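Local coordinates for protein acetone carboxylase alpha subunit (Xanthobacter autotrophicus Py2, PDB 5M45) that is the alpha subunit of acetone carboxylase, a large metal-binding protein of the hydantoinase B/oxoprolinase family that assembles with other subunits, at residues F444-E457 with W491-Q503. Sequence-based numbering, arbitrary orientation.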
ATOM      1  N   PHE A 444      -8.306 -19.199  -4.151  1.00 14.20           N
ATOM      2  CA  PHE A 444      -9.631 -19.523  -3.556  1.00 14.59           C
ATOM      3  C   PHE A 444      -9.594 -20.759  -2.658  1.00 14.44           C
ATOM      4  O   PHE A 444      -9.019 -21.795  -3.012  1.00 14.45           O
ATOM      5  CB  PHE A 444     -10.725 -19.690  -4.626  1.00 15.25           C
ATOM      6  CG  PHE A 444     -11.346 -18.374  -5.048  1.00 15.60           C
ATOM      7  CD1 PHE A 444     -10.658 -17.521  -5.845  1.00 15.86           C
ATOM      8  CD2 PHE A 444     -12.600 -17.994  -4.613  1.00 15.98           C
ATOM      9  CE1 PHE A 444     -11.208 -16.283  -6.212  1.00 16.01           C
ATOM     10  CE2 PHE A 444     -13.149 -16.783  -4.959  1.00 16.14           C
ATOM     11  CZ  PHE A 444     -12.454 -15.914  -5.762  1.00 16.00           C
ATOM     12  N   ASN A 445     -10.222 -20.642  -1.479  1.00 14.23           N
ATOM     13  CA  ASN A 445     -10.209 -21.726  -0.490  1.00 13.90           C
ATOM     14  C   ASN A 445     -11.494 -22.600  -0.557  1.00 14.26           C
ATOM     15  O   ASN A 445     -12.315 -22.511  -1.497  1.00 14.15           O
ATOM     16  CB  ASN A 445      -9.933 -21.145   0.898  1.00 13.68           C
ATOM     17  CG  ASN A 445     -11.095 -20.310   1.427  1.00 13.69           C
ATOM     18  OD1 ASN A 445     -12.206 -20.262   0.831  1.00 13.76           O
ATOM     19  ND2 ASN A 445     -10.839 -19.591   2.536  1.00 13.46           N
ATOM     20  N   GLN A 446     -11.659 -23.467   0.430  1.00 14.41           N
ATOM     21  CA  GLN A 446     -12.811 -24.388   0.491  1.00 14.87           C
ATOM     22  C   GLN A 446     -14.170 -23.690   0.706  1.00 15.58           C
ATOM     23  O   GLN A 446     -15.217 -24.312   0.537  1.00 15.93           O
ATOM     24  CB  GLN A 446     -12.602 -25.479   1.560  1.00 14.71           C
ATOM     25  CG  GLN A 446     -12.381 -25.021   2.991  1.00 14.54           C
ATOM     26  CD  GLN A 446     -10.927 -24.852   3.399  1.00 14.27           C
ATOM     27  OE1 GLN A 446     -10.138 -24.211   2.686  1.00 14.25           O
ATOM     28  NE2 GLN A 446     -10.556 -25.412   4.541  1.00 14.25           N
ATOM     29  N   TYR A 447     -14.154 -22.441   1.144  1.00 15.86           N
ATOM     30  CA  TYR A 447     -15.374 -21.639   1.326  1.00 16.47           C
ATOM     31  C   TYR A 447     -15.626 -20.723   0.121  1.00 16.86           C
ATOM     32  O   TYR A 447     -16.470 -19.835   0.204  1.00 16.70           O
ATOM     33  CB  TYR A 447     -15.265 -20.799   2.631  1.00 16.57           C
ATOM     34  CG  TYR A 447     -14.746 -21.590   3.838  1.00 16.55           C
ATOM     35  CD1 TYR A 447     -15.491 -22.625   4.401  1.00 16.75           C
ATOM     36  CD2 TYR A 447     -13.477 -21.319   4.386  1.00 16.52           C
ATOM     37  CE1 TYR A 447     -15.027 -23.352   5.478  1.00 16.71           C
ATOM     38  CE2 TYR A 447     -12.987 -22.066   5.471  1.00 16.52           C
ATOM     39  CZ  TYR A 447     -13.761 -23.082   6.018  1.00 16.55           C
ATOM     40  OH  TYR A 447     -13.286 -23.825   7.094  1.00 16.55           O
ATOM     41  N   ASP A 448     -14.885 -20.912  -0.977  1.00 17.34           N
ATOM     42  CA  ASP A 448     -15.013 -20.076  -2.193  1.00 18.05           C
ATOM     43  C   ASP A 448     -14.810 -18.564  -1.946  1.00 17.89           C
ATOM     44  O   ASP A 448     -15.529 -17.732  -2.475  1.00 17.65           O
ATOM     45  CB  ASP A 448     -16.351 -20.364  -2.908  1.00 19.18           C
ATOM     46  CG  ASP A 448     -16.483 -21.833  -3.360  1.00 20.16           C
ATOM     47  OD1 ASP A 448     -15.497 -22.526  -3.684  1.00 20.58           O
ATOM     48  OD2 ASP A 448     -17.623 -22.321  -3.393  1.00 22.55           O
ATOM     49  N   GLU A 449     -13.800 -18.238  -1.156  1.00 17.38           N
ATOM     50  CA  GLU A 449     -13.378 -16.863  -0.867  1.00 17.87           C
ATOM     51  C   GLU A 449     -11.892 -16.690  -1.180  1.00 16.24           C
ATOM     52  O   GLU A 449     -11.119 -17.637  -1.152  1.00 15.22           O
ATOM     53  CB  GLU A 449     -13.585 -16.528   0.609  1.00 19.53           C
ATOM     54  CG  GLU A 449     -15.059 -16.461   0.976  1.00 22.06           C
ATOM     55  CD  GLU A 449     -15.337 -15.849   2.363  1.00 24.44           C
ATOM     56  OE1 GLU A 449     -16.509 -15.332   2.534  1.00 27.02           O
ATOM     57  OE2 GLU A 449     -14.420 -15.895   3.228  1.00 25.21           O
ATOM     58  N   ILE A 450     -11.508 -15.457  -1.454  1.00 15.34           N
ATOM     59  CA  ILE A 450     -10.132 -15.071  -1.599  1.00 14.53           C
ATOM     60  C   ILE A 450      -9.425 -15.339  -0.271  1.00 13.89           C
ATOM     61  O   ILE A 450      -9.962 -15.014   0.808  1.00 14.16           O
ATOM     62  CB  ILE A 450     -10.013 -13.586  -2.031  1.00 14.42           C
ATOM     63  CG1 ILE A 450     -10.553 -13.417  -3.473  1.00 14.69           C
ATOM     64  CG2 ILE A 450      -8.582 -13.077  -1.896  1.00 14.13           C
ATOM     65  CD1 ILE A 450     -10.666 -11.980  -3.939  1.00 14.69           C
ATOM     66  N   HIS A 451      -8.220 -15.899  -0.354  1.00 13.15           N
ATOM     67  CA  HIS A 451      -7.506 -16.392   0.831  1.00 12.74           C
ATOM     68  C   HIS A 451      -5.985 -16.453   0.664  1.00 12.33           C
ATOM     69  O   HIS A 451      -5.452 -16.425  -0.467  1.00 11.97           O
ATOM     70  CB  HIS A 451      -8.070 -17.807   1.155  1.00 12.74           C
ATOM     71  CG  HIS A 451      -7.719 -18.336   2.511  1.00 12.63           C
ATOM     72  ND1 HIS A 451      -8.066 -17.696   3.687  1.00 12.65           N
ATOM     73  CD2 HIS A 451      -7.138 -19.497   2.877  1.00 12.61           C
ATOM     74  CE1 HIS A 451      -7.689 -18.433   4.721  1.00 12.68           C
ATOM     75  NE2 HIS A 451      -7.114 -19.530   4.251  1.00 12.63           N
ATOM     76  N   ALA A 452      -5.303 -16.536   1.811  1.00 12.16           N
ATOM     77  CA  ALA A 452      -3.883 -16.863   1.874  1.00 12.13           C
ATOM     78  C   ALA A 452      -3.635 -17.749   3.097  1.00 12.10           C
ATOM     79  O   ALA A 452      -4.425 -17.757   4.038  1.00 12.19           O
ATOM     80  CB  ALA A 452      -3.032 -15.597   1.955  1.00 12.02           C
ATOM     81  N   VAL A 453      -2.569 -18.527   3.028  1.00 12.08           N
ATOM     82  CA  VAL A 453      -2.143 -19.395   4.135  1.00 12.02           C
ATOM     83  C   VAL A 453      -0.701 -19.056   4.584  1.00 11.91           C
ATOM     84  O   VAL A 453       0.108 -18.508   3.796  1.00 11.82           O
ATOM     85  CB  VAL A 453      -2.275 -20.900   3.811  1.00 12.06           C
ATOM     86  CG1 VAL A 453      -3.711 -21.228   3.442  1.00 12.27           C
ATOM     87  CG2 VAL A 453      -1.370 -21.364   2.665  1.00 12.09           C
ATOM     88  N   ASN A 454      -0.425 -19.361   5.850  1.00 11.77           N
ATOM     89  CA  ASN A 454       0.890 -19.165   6.438  1.00 11.85           C
ATOM     90  C   ASN A 454       0.992 -20.054   7.679  1.00 11.92           C
ATOM     91  O   ASN A 454       0.616 -19.635   8.772  1.00 11.86           O
ATOM     92  CB  ASN A 454       1.137 -17.698   6.799  1.00 11.80           C
ATOM     93  CG  ASN A 454       2.605 -17.424   7.152  1.00 11.81           C
ATOM     94  OD1 ASN A 454       3.366 -16.940   6.333  1.00 11.74           O
ATOM     95  ND2 ASN A 454       2.996 -17.729   8.395  1.00 11.94           N
ATOM     96  N   SER A 455       1.485 -21.283   7.502  1.00 12.06           N
ATOM     97  CA  SER A 455       1.487 -22.255   8.584  1.00 12.24           C
ATOM     98  C   SER A 455       2.482 -21.883   9.683  1.00 12.24           C
ATOM     99  O   SER A 455       3.686 -21.582   9.387  1.00 12.20           O
ATOM    100  CB  SER A 455       1.864 -23.658   8.080  1.00 12.47           C
ATOM    101  OG  SER A 455       1.925 -24.553   9.167  1.00 12.48           O
ATOM    102  N   PHE A 456       2.010 -21.966  10.934  1.00 12.25           N
ATOM    103  CA  PHE A 456       2.868 -21.798  12.126  1.00 12.41           C
ATOM    104  C   PHE A 456       3.323 -23.155  12.740  1.00 12.81           C
ATOM    105  O   PHE A 456       3.673 -23.226  13.924  1.00 12.84           O
ATOM    106  CB  PHE A 456       2.210 -20.850  13.162  1.00 12.29           C
ATOM    107  CG  PHE A 456       2.647 -19.400  13.020  1.00 12.24           C
ATOM    108  CD1 PHE A 456       2.207 -18.626  11.959  1.00 12.21           C
ATOM    109  CD2 PHE A 456       3.486 -18.800  13.973  1.00 12.00           C
ATOM    110  CE1 PHE A 456       2.610 -17.309  11.821  1.00 12.09           C
ATOM    111  CE2 PHE A 456       3.894 -17.512  13.831  1.00 11.93           C
ATOM    112  CZ  PHE A 456       3.449 -16.741  12.771  1.00 12.03           C
ATOM    113  N   GLU A 457       3.433 -24.192  11.905  1.00 13.09           N
ATOM    114  CA  GLU A 457       4.104 -25.434  12.309  1.00 13.34           C
ATOM    115  C   GLU A 457       5.557 -25.124  12.723  1.00 13.35           C
ATOM    116  O   GLU A 457       6.045 -25.799  13.608  1.00 13.59           O
ATOM    117  CB  GLU A 457       4.056 -26.527  11.204  1.00 13.43           C
ATOM    118  CG  GLU A 457       2.702 -27.232  11.147  1.00 13.68           C
ATOM    119  CD  GLU A 457       2.649 -28.460  10.251  1.00 13.87           C
ATOM    120  OE1 GLU A 457       3.362 -28.554   9.218  1.00 13.73           O
ATOM    121  OE2 GLU A 457       1.847 -29.368  10.613  1.00 14.45           O
ATOM    122  N   TRP A 491      -5.853 -26.592  11.532  1.00 12.75           N
ATOM    123  CA  TRP A 491      -5.210 -26.116  10.289  1.00 12.80           C
ATOM    124  C   TRP A 491      -6.067 -26.438   9.036  1.00 12.88           C
ATOM    125  O   TRP A 491      -6.168 -25.604   8.126  1.00 12.64           O
ATOM    126  CB  TRP A 491      -3.789 -26.643  10.111  1.00 12.90           C
ATOM    127  CG  TRP A 491      -2.772 -26.042  11.072  1.00 12.98           C
ATOM    128  CD1 TRP A 491      -1.983 -26.713  11.941  1.00 13.05           C
ATOM    129  CD2 TRP A 491      -2.448 -24.665  11.204  1.00 13.05           C
ATOM    130  NE1 TRP A 491      -1.188 -25.831  12.641  1.00 13.07           N
ATOM    131  CE2 TRP A 491      -1.480 -24.560  12.227  1.00 13.01           C
ATOM    132  CE3 TRP A 491      -2.926 -23.492  10.592  1.00 13.09           C
ATOM    133  CZ2 TRP A 491      -0.918 -23.329  12.608  1.00 12.94           C
ATOM    134  CZ3 TRP A 491      -2.397 -22.275  10.976  1.00 13.11           C
ATOM    135  CH2 TRP A 491      -1.386 -22.200  11.988  1.00 12.90           C
ATOM    136  N   GLU A 492      -6.740 -27.593   9.047  1.00 13.02           N
ATOM    137  CA  GLU A 492      -7.611 -27.977   7.923  1.00 13.40           C
ATOM    138  C   GLU A 492      -8.848 -27.089   7.751  1.00 13.77           C
ATOM    139  O   GLU A 492      -9.398 -27.049   6.660  1.00 13.88           O
ATOM    140  CB  GLU A 492      -7.973 -29.483   7.955  1.00 13.46           C
ATOM    141  CG  GLU A 492      -6.785 -30.370   7.549  1.00 13.32           C
ATOM    142  CD  GLU A 492      -7.115 -31.839   7.309  1.00 13.47           C
ATOM    143  OE1 GLU A 492      -8.313 -32.270   7.320  1.00 13.51           O
ATOM    144  OE2 GLU A 492      -6.133 -32.614   7.110  1.00 13.36           O
ATOM    145  N   LEU A 493      -9.281 -26.377   8.808  1.00 14.24           N
ATOM    146  CA  LEU A 493     -10.334 -25.368   8.703  1.00 14.76           C
ATOM    147  C   LEU A 493      -9.860 -24.046   8.090  1.00 14.91           C
ATOM    148  O   LEU A 493     -10.684 -23.238   7.630  1.00 15.44           O
ATOM    149  CB  LEU A 493     -10.916 -25.016  10.076  1.00 15.03           C
ATOM    150  CG  LEU A 493     -11.513 -26.092  10.976  1.00 15.53           C
ATOM    151  CD1 LEU A 493     -12.046 -25.402  12.238  1.00 15.68           C
ATOM    152  CD2 LEU A 493     -12.628 -26.893  10.293  1.00 15.83           C
ATOM    153  N   ALA A 494      -8.550 -23.799   8.149  1.00 14.84           N
ATOM    154  CA  ALA A 494      -7.957 -22.540   7.693  1.00 14.58           C
ATOM    155  C   ALA A 494      -7.101 -22.648   6.420  1.00 14.32           C
ATOM    156  O   ALA A 494      -6.510 -21.616   6.018  1.00 14.19           O
ATOM    157  CB  ALA A 494      -7.116 -21.955   8.830  1.00 14.56           C
ATOM    158  N   GLU A 495      -7.027 -23.827   5.795  1.00 13.98           N
ATOM    159  CA  GLU A 495      -6.196 -24.061   4.578  1.00 13.80           C
ATOM    160  C   GLU A 495      -6.914 -25.080   3.689  1.00 13.73           C
ATOM    161  O   GLU A 495      -7.402 -26.071   4.224  1.00 13.77           O
ATOM    162  CB  GLU A 495      -4.806 -24.649   4.952  1.00 13.68           C
ATOM    163  CG  GLU A 495      -4.012 -23.911   6.034  1.00 13.78           C
ATOM    164  CD  GLU A 495      -2.812 -24.682   6.607  1.00 13.90           C
ATOM    165  OE1 GLU A 495      -1.903 -24.058   7.226  1.00 13.93           O
ATOM    166  OE2 GLU A 495      -2.772 -25.940   6.481  1.00 14.34           O
ATOM    167  N   PRO A 496      -6.923 -24.899   2.348  1.00 13.57           N
ATOM    168  CA  PRO A 496      -7.500 -25.900   1.426  1.00 13.65           C
ATOM    169  C   PRO A 496      -6.473 -26.995   1.105  1.00 13.60           C
ATOM    170  O   PRO A 496      -6.054 -27.164  -0.043  1.00 13.52           O
ATOM    171  CB  PRO A 496      -7.868 -25.058   0.202  1.00 13.79           C
ATOM    172  CG  PRO A 496      -6.779 -24.037   0.159  1.00 13.52           C
ATOM    173  CD  PRO A 496      -6.486 -23.697   1.611  1.00 13.44           C
ATOM    174  N   LEU A 497      -6.102 -27.734   2.160  1.00 13.51           N
ATOM    175  CA  LEU A 497      -5.045 -28.743   2.159  1.00 13.55           C
ATOM    176  C   LEU A 497      -5.468 -29.847   3.146  1.00 13.61           C
ATOM    177  O   LEU A 497      -6.127 -29.551   4.150  1.00 13.71           O
ATOM    178  CB  LEU A 497      -3.690 -28.153   2.664  1.00 13.34           C
ATOM    179  CG  LEU A 497      -3.129 -26.899   1.961  1.00 13.26           C
ATOM    180  CD1 LEU A 497      -1.937 -26.354   2.751  1.00 13.12           C
ATOM    181  CD2 LEU A 497      -2.705 -27.211   0.549  1.00 13.32           C
ATOM    182  N   VAL A 498      -5.061 -31.095   2.883  1.00 13.57           N
ATOM    183  CA  VAL A 498      -5.223 -32.187   3.841  1.00 13.59           C
ATOM    184  C   VAL A 498      -3.909 -32.876   4.170  1.00 13.42           C
ATOM    185  O   VAL A 498      -3.034 -33.014   3.328  1.00 13.10           O
ATOM    186  CB  VAL A 498      -6.251 -33.259   3.381  1.00 13.81           C
ATOM    187  CG1 VAL A 498      -7.650 -32.641   3.296  1.00 13.95           C
ATOM    188  CG2 VAL A 498      -5.877 -33.880   2.054  1.00 13.91           C
ATOM    189  N   TYR A 499      -3.781 -33.291   5.438  1.00 13.56           N
ATOM    190  CA  TYR A 499      -2.623 -34.029   5.920  1.00 13.54           C
ATOM    191  C   TYR A 499      -2.573 -35.481   5.445  1.00 13.70           C
ATOM    192  O   TYR A 499      -3.515 -36.242   5.644  1.00 13.99           O
ATOM    193  CB  TYR A 499      -2.571 -34.007   7.448  1.00 13.60           C
ATOM    194  CG  TYR A 499      -2.138 -32.693   8.061  1.00 13.35           C
ATOM    195  CD1 TYR A 499      -3.054 -31.680   8.301  1.00 13.31           C
ATOM    196  CD2 TYR A 499      -0.811 -32.481   8.416  1.00 13.08           C
ATOM    197  CE1 TYR A 499      -2.663 -30.469   8.850  1.00 13.04           C
ATOM    198  CE2 TYR A 499      -0.394 -31.287   8.940  1.00 12.92           C
ATOM    199  CZ  TYR A 499      -1.334 -30.266   9.172  1.00 12.91           C
ATOM    200  OH  TYR A 499      -0.953 -29.074   9.736  1.00 12.61           O
ATOM    201  N   LEU A 500      -1.478 -35.843   4.798  1.00 13.72           N
ATOM    202  CA  LEU A 500      -1.111 -37.249   4.552  1.00 14.08           C
ATOM    203  C   LEU A 500       0.048 -37.764   5.443  1.00 13.99           C
ATOM    204  O   LEU A 500       0.416 -38.929   5.363  1.00 14.14           O
ATOM    205  CB  LEU A 500      -0.728 -37.421   3.085  1.00 14.19           C
ATOM    206  CG  LEU A 500      -1.773 -37.105   2.000  1.00 14.33           C
ATOM    207  CD1 LEU A 500      -1.224 -37.466   0.606  1.00 14.43           C
ATOM    208  CD2 LEU A 500      -3.081 -37.829   2.223  1.00 14.72           C
ATOM    209  N   GLY A 501       0.676 -36.878   6.218  1.00 13.93           N
ATOM    210  CA  GLY A 501       1.686 -37.282   7.183  1.00 13.82           C
ATOM    211  C   GLY A 501       2.009 -36.195   8.209  1.00 13.60           C
ATOM    212  O   GLY A 501       1.923 -34.989   7.923  1.00 13.51           O
ATOM    213  N   ARG A 502       2.365 -36.632   9.418  1.00 13.63           N
ATOM    214  CA  ARG A 502       3.057 -35.797  10.410  1.00 13.42           C
ATOM    215  C   ARG A 502       4.010 -36.700  11.169  1.00 13.70           C
ATOM    216  O   ARG A 502       3.562 -37.649  11.807  1.00 13.62           O
ATOM    217  CB  ARG A 502       2.021 -35.148  11.351  1.00 13.45           C
ATOM    218  CG  ARG A 502       2.151 -33.659  11.528  1.00 13.20           C
ATOM    219  CD  ARG A 502       1.219 -33.122  12.612  1.00 13.20           C
ATOM    220  NE  ARG A 502       1.089 -31.668  12.534  1.00 13.08           N
ATOM    221  CZ  ARG A 502       0.448 -30.896  13.390  1.00 12.89           C
ATOM    222  NH1 ARG A 502       0.464 -29.576  13.193  1.00 12.84           N
ATOM    223  NH2 ARG A 502      -0.192 -31.419  14.439  1.00 12.91           N
ATOM    224  N   GLN A 503       5.321 -36.446  11.056  1.00 14.01           N
ATOM    225  CA  GLN A 503       6.373 -37.383  11.513  1.00 14.20           C
ATOM    226  C   GLN A 503       7.564 -36.603  12.091  1.00 14.17           C
ATOM    227  O   GLN A 503       7.937 -35.548  11.570  1.00 13.55           O
ATOM    228  CB  GLN A 503       6.839 -38.225  10.314  1.00 14.60           C
ATOM    229  CG  GLN A 503       7.766 -39.383  10.613  1.00 15.09           C
ATOM    230  CD  GLN A 503       8.156 -40.219   9.390  1.00 15.56           C
ATOM    231  OE1 GLN A 503       7.327 -40.909   8.836  1.00 16.17           O
ATOM    232  NE2 GLN A 503       9.417 -40.156   8.971  1.00 15.80           N
TER
HETATM  233  O   HOH W   1      -4.719 -19.431   6.855  1.00 29.30           O
HETATM  234  O   HOH W   2      -2.224 -21.197   7.459  1.00 16.41           O
HETATM  235  O   HOH W   3      -0.514 -25.665   8.881  1.00 12.13           O
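N445 and P496 bring the backbones closest, CA to CA 5.3 Å; the gap widens to 7.9 Å between the CA atoms of S455 and W491. No direct backbone hydrogen bond joins the segments. Instead, side chains from the type I turn N445–D448 and strand 450–454 donate to carbonyls where helix 488–494 runs out. With CG anti to the backbone N (chi1 -166°), H451 carries its ring toward the helix end, and NE2 meets A494 O at 2.8 Å, nearly straight and in the ring plane but above the carbonyl plane. Y447 OH donates to L493 O (2.7 Å) in the carbonyl plane, on a lone pair, with that oxygen at the edge of the phenol. Q446, bent at chi2, reaches E495 O with NE2, likewise from above. V453, branched and apolar, fills the space beside them: CG1 lies against E495 CG (3.7 Å) and CD of P496, centre of an inverse gamma turn. Water links S455 OG to E495 OE1, while R524 holds OE2. R502 grips E457 OE2 side-on in a salt bridge, NE at 3.1 Å and NH1 at 2.9 Å, with Y499 OH arriving from above the carboxylate; S522 and R524 hold OE1, donors that would probably stabilise a buried negative charge. The contact thus ties edge strands 450–454 and 497–504 of two antiparallel sheets together at a helix-to-strand junction of the hydantoinase B/oxoprolinase region.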